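PDB 4XLZ: uncharacterized protein from Pyrococcus furiosus, which probably removes an acetyl group from N,N'-diacetylchitobiose as a metal-dependent deacetylase of carbohydrate esterase family 14. Local coordinates for residues K132-L143 and H182-H193. Residues are numbered along the deposited sequence; the frame is centred on the assembly and turned at random. Where two conformers were deposited one is given.
Sequences KPDGVFAPDPWL and HSVSFIALYYTH. With CD (cadmium ion), chain J.
V136 and A138 exchange backbone hydrogen bonds with F186, A188 and Y190 across two neighbouring parallel strands, 135-139 and 186-190, in the Rossmann-like five-stranded sheet of a GlcNAc-PI de-N-acetylase-type domain; within the chain 186-190 is an edge strand, and 33-38 flanks 135-139 on its other side. The backbone ladder runs from F186 N to D134 O through to D140 N to Y190 O, and D134 O also accepts from S185 N. Before the strands, H182 NE2 donates to P133 O at 2.8 Å; the oxygen lies in the imidazole plane, but the nitrogen stands above the carbonyl plane. K132 CA packs over the centre of the same ring, 3.4 Å from its centroid. An alanine in place of H182 would probably leave P133 O without this donor and open a gap under K132 CA. Among the aromatic contacts, F186 (chi1 65°) has CG between its backbone N and carbonyl carbon, which lays the ring over G135 CA, 3.6 Å from the centroid; the glycine, with no side chain, lets the ring lie this close. The F186 edge turns to the F137 face, planes at 86°, while A188 CB touches F137 CE2 at 3.5 Å. F28 meets both phenylalanines. The Y190 ring lies beside P139, its OH bonded to I37 O; Y191 OH reaches D43, a cadmium ligand. Past the strands, L143 CD1 packs against CB of H193, a residue whose NE2 binds a different cadmium ion from the one held by D43, together with D265 of a neighbouring subunit. D140 divides its carboxylate: OD2 accepts from W142 N in an Asx turn, and OD1 takes T192 OG1 on its anti lone pair at 2.7 Å, plus a water that also accepts from H193 N.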
# COMPACT_ATOMS: atom_id res chain seq x y z
N LYS A 132 -18.95 11.19 -21.86
CA LYS A 132 -18.51 11.09 -23.25
C LYS A 132 -17.95 12.41 -23.79
O LYS A 132 -18.45 12.97 -24.82
CB LYS A 132 -19.72 10.61 -24.12
CG LYS A 132 -20.05 9.19 -23.74
CD LYS A 132 -21.21 8.63 -24.65
CE LYS A 132 -21.30 7.04 -24.74
NZ LYS A 132 -20.02 6.19 -25.26
N PRO A 133 -17.02 13.05 -23.10
CA PRO A 133 -16.54 14.35 -23.55
C PRO A 133 -15.72 14.23 -24.81
O PRO A 133 -14.92 13.27 -25.10
CB PRO A 133 -15.63 14.82 -22.38
CG PRO A 133 -15.06 13.44 -21.83
CD PRO A 133 -16.38 12.63 -21.82
N ASP A 134 -15.76 15.32 -25.61
CA ASP A 134 -14.89 15.37 -26.80
C ASP A 134 -13.44 15.66 -26.45
O ASP A 134 -12.53 15.22 -27.15
CB ASP A 134 -15.37 16.53 -27.87
CG ASP A 134 -16.81 16.36 -28.17
OD1 ASP A 134 -17.64 17.13 -27.71
OD2 ASP A 134 -17.13 15.29 -28.79
N GLY A 135 -13.28 16.50 -25.41
CA GLY A 135 -11.89 16.95 -25.00
C GLY A 135 -11.81 16.84 -23.50
O GLY A 135 -12.76 16.97 -22.75
N VAL A 136 -10.53 16.56 -23.13
CA VAL A 136 -10.13 16.61 -21.69
C VAL A 136 -8.90 17.50 -21.50
O VAL A 136 -7.95 17.34 -22.31
CB VAL A 136 -9.86 15.11 -21.20
CG1 VAL A 136 -9.33 15.17 -19.73
CG2 VAL A 136 -11.10 14.34 -21.16
N PHE A 137 -9.00 18.38 -20.52
CA PHE A 137 -7.89 19.25 -20.16
C PHE A 137 -7.36 18.81 -18.77
O PHE A 137 -8.14 18.49 -17.87
CB PHE A 137 -8.38 20.71 -20.00
CG PHE A 137 -8.82 21.35 -21.32
CD1 PHE A 137 -10.08 21.11 -21.80
CD2 PHE A 137 -7.96 22.20 -22.01
CE1 PHE A 137 -10.49 21.71 -23.07
CE2 PHE A 137 -8.33 22.79 -23.23
CZ PHE A 137 -9.63 22.56 -23.77
N ALA A 138 -6.05 18.85 -18.62
CA ALA A 138 -5.43 18.50 -17.32
C ALA A 138 -4.06 19.19 -17.22
O ALA A 138 -3.50 19.59 -18.27
CB ALA A 138 -5.24 16.94 -17.26
N PRO A 139 -3.47 19.25 -16.02
CA PRO A 139 -2.08 19.77 -15.94
C PRO A 139 -1.07 18.94 -16.67
O PRO A 139 -1.23 17.71 -16.70
CB PRO A 139 -1.75 19.75 -14.41
CG PRO A 139 -3.18 19.80 -13.74
CD PRO A 139 -4.04 18.93 -14.70
N ASP A 140 -0.03 19.56 -17.19
CA ASP A 140 1.07 18.81 -17.80
C ASP A 140 1.92 18.23 -16.67
O ASP A 140 2.59 18.98 -15.95
CB ASP A 140 1.87 19.87 -18.60
CG ASP A 140 3.07 19.29 -19.30
OD1 ASP A 140 3.65 19.98 -20.21
OD2 ASP A 140 3.50 18.15 -18.98
N PRO A 141 1.95 16.90 -16.53
CA PRO A 141 2.71 16.36 -15.36
C PRO A 141 4.21 16.41 -15.57
O PRO A 141 4.88 16.18 -14.55
CB PRO A 141 2.19 14.85 -15.37
CG PRO A 141 1.96 14.57 -16.90
CD PRO A 141 1.29 15.90 -17.42
N TRP A 142 4.64 16.80 -16.71
CA TRP A 142 6.11 16.94 -16.94
C TRP A 142 6.54 18.39 -16.77
O TRP A 142 7.73 18.72 -17.10
CB TRP A 142 6.44 16.53 -18.36
CG TRP A 142 6.14 15.01 -18.53
CD1 TRP A 142 6.89 13.97 -18.03
CD2 TRP A 142 5.00 14.47 -19.21
NE1 TRP A 142 6.26 12.76 -18.39
CE2 TRP A 142 5.11 13.05 -19.12
CE3 TRP A 142 3.97 15.04 -19.95
CZ2 TRP A 142 4.16 12.18 -19.72
CZ3 TRP A 142 2.96 14.19 -20.49
CH2 TRP A 142 3.11 12.79 -20.38
N LEU A 143 5.74 19.28 -16.18
CA LEU A 143 6.22 20.69 -15.98
C LEU A 143 7.49 20.66 -15.12
O LEU A 143 7.55 20.10 -14.00
CB LEU A 143 5.10 21.35 -15.21
CG LEU A 143 5.45 22.84 -14.82
CD1 LEU A 143 5.51 23.71 -16.17
CD2 LEU A 143 4.37 23.44 -13.89
N HIS A 182 -15.44 4.78 -24.04
CA HIS A 182 -15.52 6.03 -24.73
C HIS A 182 -14.13 6.47 -25.20
O HIS A 182 -13.09 6.27 -24.44
CB HIS A 182 -16.08 7.10 -23.82
CG HIS A 182 -16.08 8.46 -24.48
ND1 HIS A 182 -16.86 8.81 -25.58
CD2 HIS A 182 -15.32 9.54 -24.19
CE1 HIS A 182 -16.58 10.05 -25.92
NE2 HIS A 182 -15.63 10.51 -25.09
N SER A 183 -14.04 7.01 -26.43
CA SER A 183 -12.81 7.54 -26.96
C SER A 183 -12.90 9.05 -27.08
O SER A 183 -13.62 9.64 -27.91
CB SER A 183 -12.59 7.00 -28.38
OG SER A 183 -12.46 5.58 -28.32
N VAL A 184 -12.11 9.71 -26.22
CA VAL A 184 -12.02 11.19 -26.24
C VAL A 184 -11.30 11.61 -27.50
O VAL A 184 -10.46 10.91 -28.01
CB VAL A 184 -11.21 11.59 -24.95
CG1 VAL A 184 -10.70 13.06 -25.04
CG2 VAL A 184 -12.06 11.31 -23.69
N SER A 185 -11.69 12.75 -28.10
CA SER A 185 -11.02 13.19 -29.35
C SER A 185 -9.69 13.98 -29.14
O SER A 185 -8.79 13.81 -29.97
CB SER A 185 -11.93 14.15 -30.15
OG SER A 185 -13.05 13.31 -30.49
N PHE A 186 -9.60 14.75 -28.05
CA PHE A 186 -8.27 15.39 -27.77
C PHE A 186 -8.07 15.52 -26.27
O PHE A 186 -9.06 15.69 -25.47
CB PHE A 186 -8.16 16.83 -28.44
CG PHE A 186 -9.13 17.86 -27.85
CD1 PHE A 186 -10.39 18.05 -28.44
CD2 PHE A 186 -8.68 18.71 -26.75
CE1 PHE A 186 -11.22 19.06 -27.85
CE2 PHE A 186 -9.51 19.66 -26.19
CZ PHE A 186 -10.77 19.86 -26.76
N ILE A 187 -6.78 15.53 -25.96
CA ILE A 187 -6.31 15.99 -24.59
C ILE A 187 -5.57 17.35 -24.85
O ILE A 187 -4.82 17.50 -25.86
CB ILE A 187 -5.29 15.01 -24.08
CG1 ILE A 187 -6.08 13.77 -23.71
CG2 ILE A 187 -4.60 15.58 -22.79
CD1 ILE A 187 -5.00 12.60 -23.42
N ALA A 188 -5.77 18.24 -23.87
CA ALA A 188 -4.89 19.43 -23.91
C ALA A 188 -4.33 19.64 -22.52
O ALA A 188 -5.09 19.66 -21.56
CB ALA A 188 -5.78 20.69 -24.36
N LEU A 189 -3.00 19.84 -22.44
CA LEU A 189 -2.34 19.96 -21.10
C LEU A 189 -2.12 21.46 -20.85
O LEU A 189 -1.48 22.15 -21.66
CB LEU A 189 -0.99 19.24 -21.11
CG LEU A 189 -1.24 17.73 -21.44
CD1 LEU A 189 0.21 17.17 -21.44
CD2 LEU A 189 -2.10 17.05 -20.38
N TYR A 190 -2.62 21.91 -19.71
CA TYR A 190 -2.32 23.31 -19.29
C TYR A 190 -1.26 23.29 -18.20
O TYR A 190 -0.72 22.25 -17.87
CB TYR A 190 -3.60 24.03 -18.85
CG TYR A 190 -4.39 23.47 -17.62
CD1 TYR A 190 -5.37 22.40 -17.75
CD2 TYR A 190 -4.10 23.94 -16.34
CE1 TYR A 190 -6.00 21.98 -16.61
CE2 TYR A 190 -4.80 23.46 -15.21
CZ TYR A 190 -5.71 22.44 -15.37
OH TYR A 190 -6.36 22.04 -14.21
N TYR A 191 -0.90 24.46 -17.65
CA TYR A 191 0.22 24.55 -16.73
C TYR A 191 1.48 23.94 -17.39
O TYR A 191 2.14 23.03 -16.80
CB TYR A 191 -0.06 23.90 -15.36
CG TYR A 191 -0.98 24.58 -14.37
CD1 TYR A 191 -1.03 26.00 -14.27
CD2 TYR A 191 -1.78 23.81 -13.50
CE1 TYR A 191 -1.83 26.58 -13.32
CE2 TYR A 191 -2.61 24.40 -12.51
CZ TYR A 191 -2.62 25.81 -12.46
OH TYR A 191 -3.30 26.32 -11.44
N THR A 192 1.77 24.40 -18.64
CA THR A 192 2.83 23.74 -19.44
C THR A 192 3.95 24.68 -19.79
O THR A 192 3.69 25.89 -20.09
CB THR A 192 2.20 23.12 -20.67
OG1 THR A 192 3.22 22.37 -21.36
CG2 THR A 192 1.56 24.14 -21.68
N HIS A 193 5.16 24.17 -19.68
CA HIS A 193 6.38 24.90 -20.19
C HIS A 193 6.52 24.72 -21.73
O HIS A 193 7.37 25.43 -22.33
CB HIS A 193 7.60 24.37 -19.40
CG HIS A 193 8.96 24.85 -19.86
ND1 HIS A 193 9.92 23.97 -20.28
CD2 HIS A 193 9.54 26.09 -19.90
CE1 HIS A 193 11.02 24.63 -20.59
NE2 HIS A 193 10.82 25.91 -20.39
CD CD J . 12.48 27.39 -20.57
O HOH W 1 -18.69 7.39 -26.93
O HOH W 2 1.47 21.15 -14.82
O HOH W 3 5.69 21.54 -19.11
O HOH W 4 12.96 25.36 -21.34
O HOH W 5 14.28 27.70 -21.93
O HOH W 6 11.09 29.37 -20.60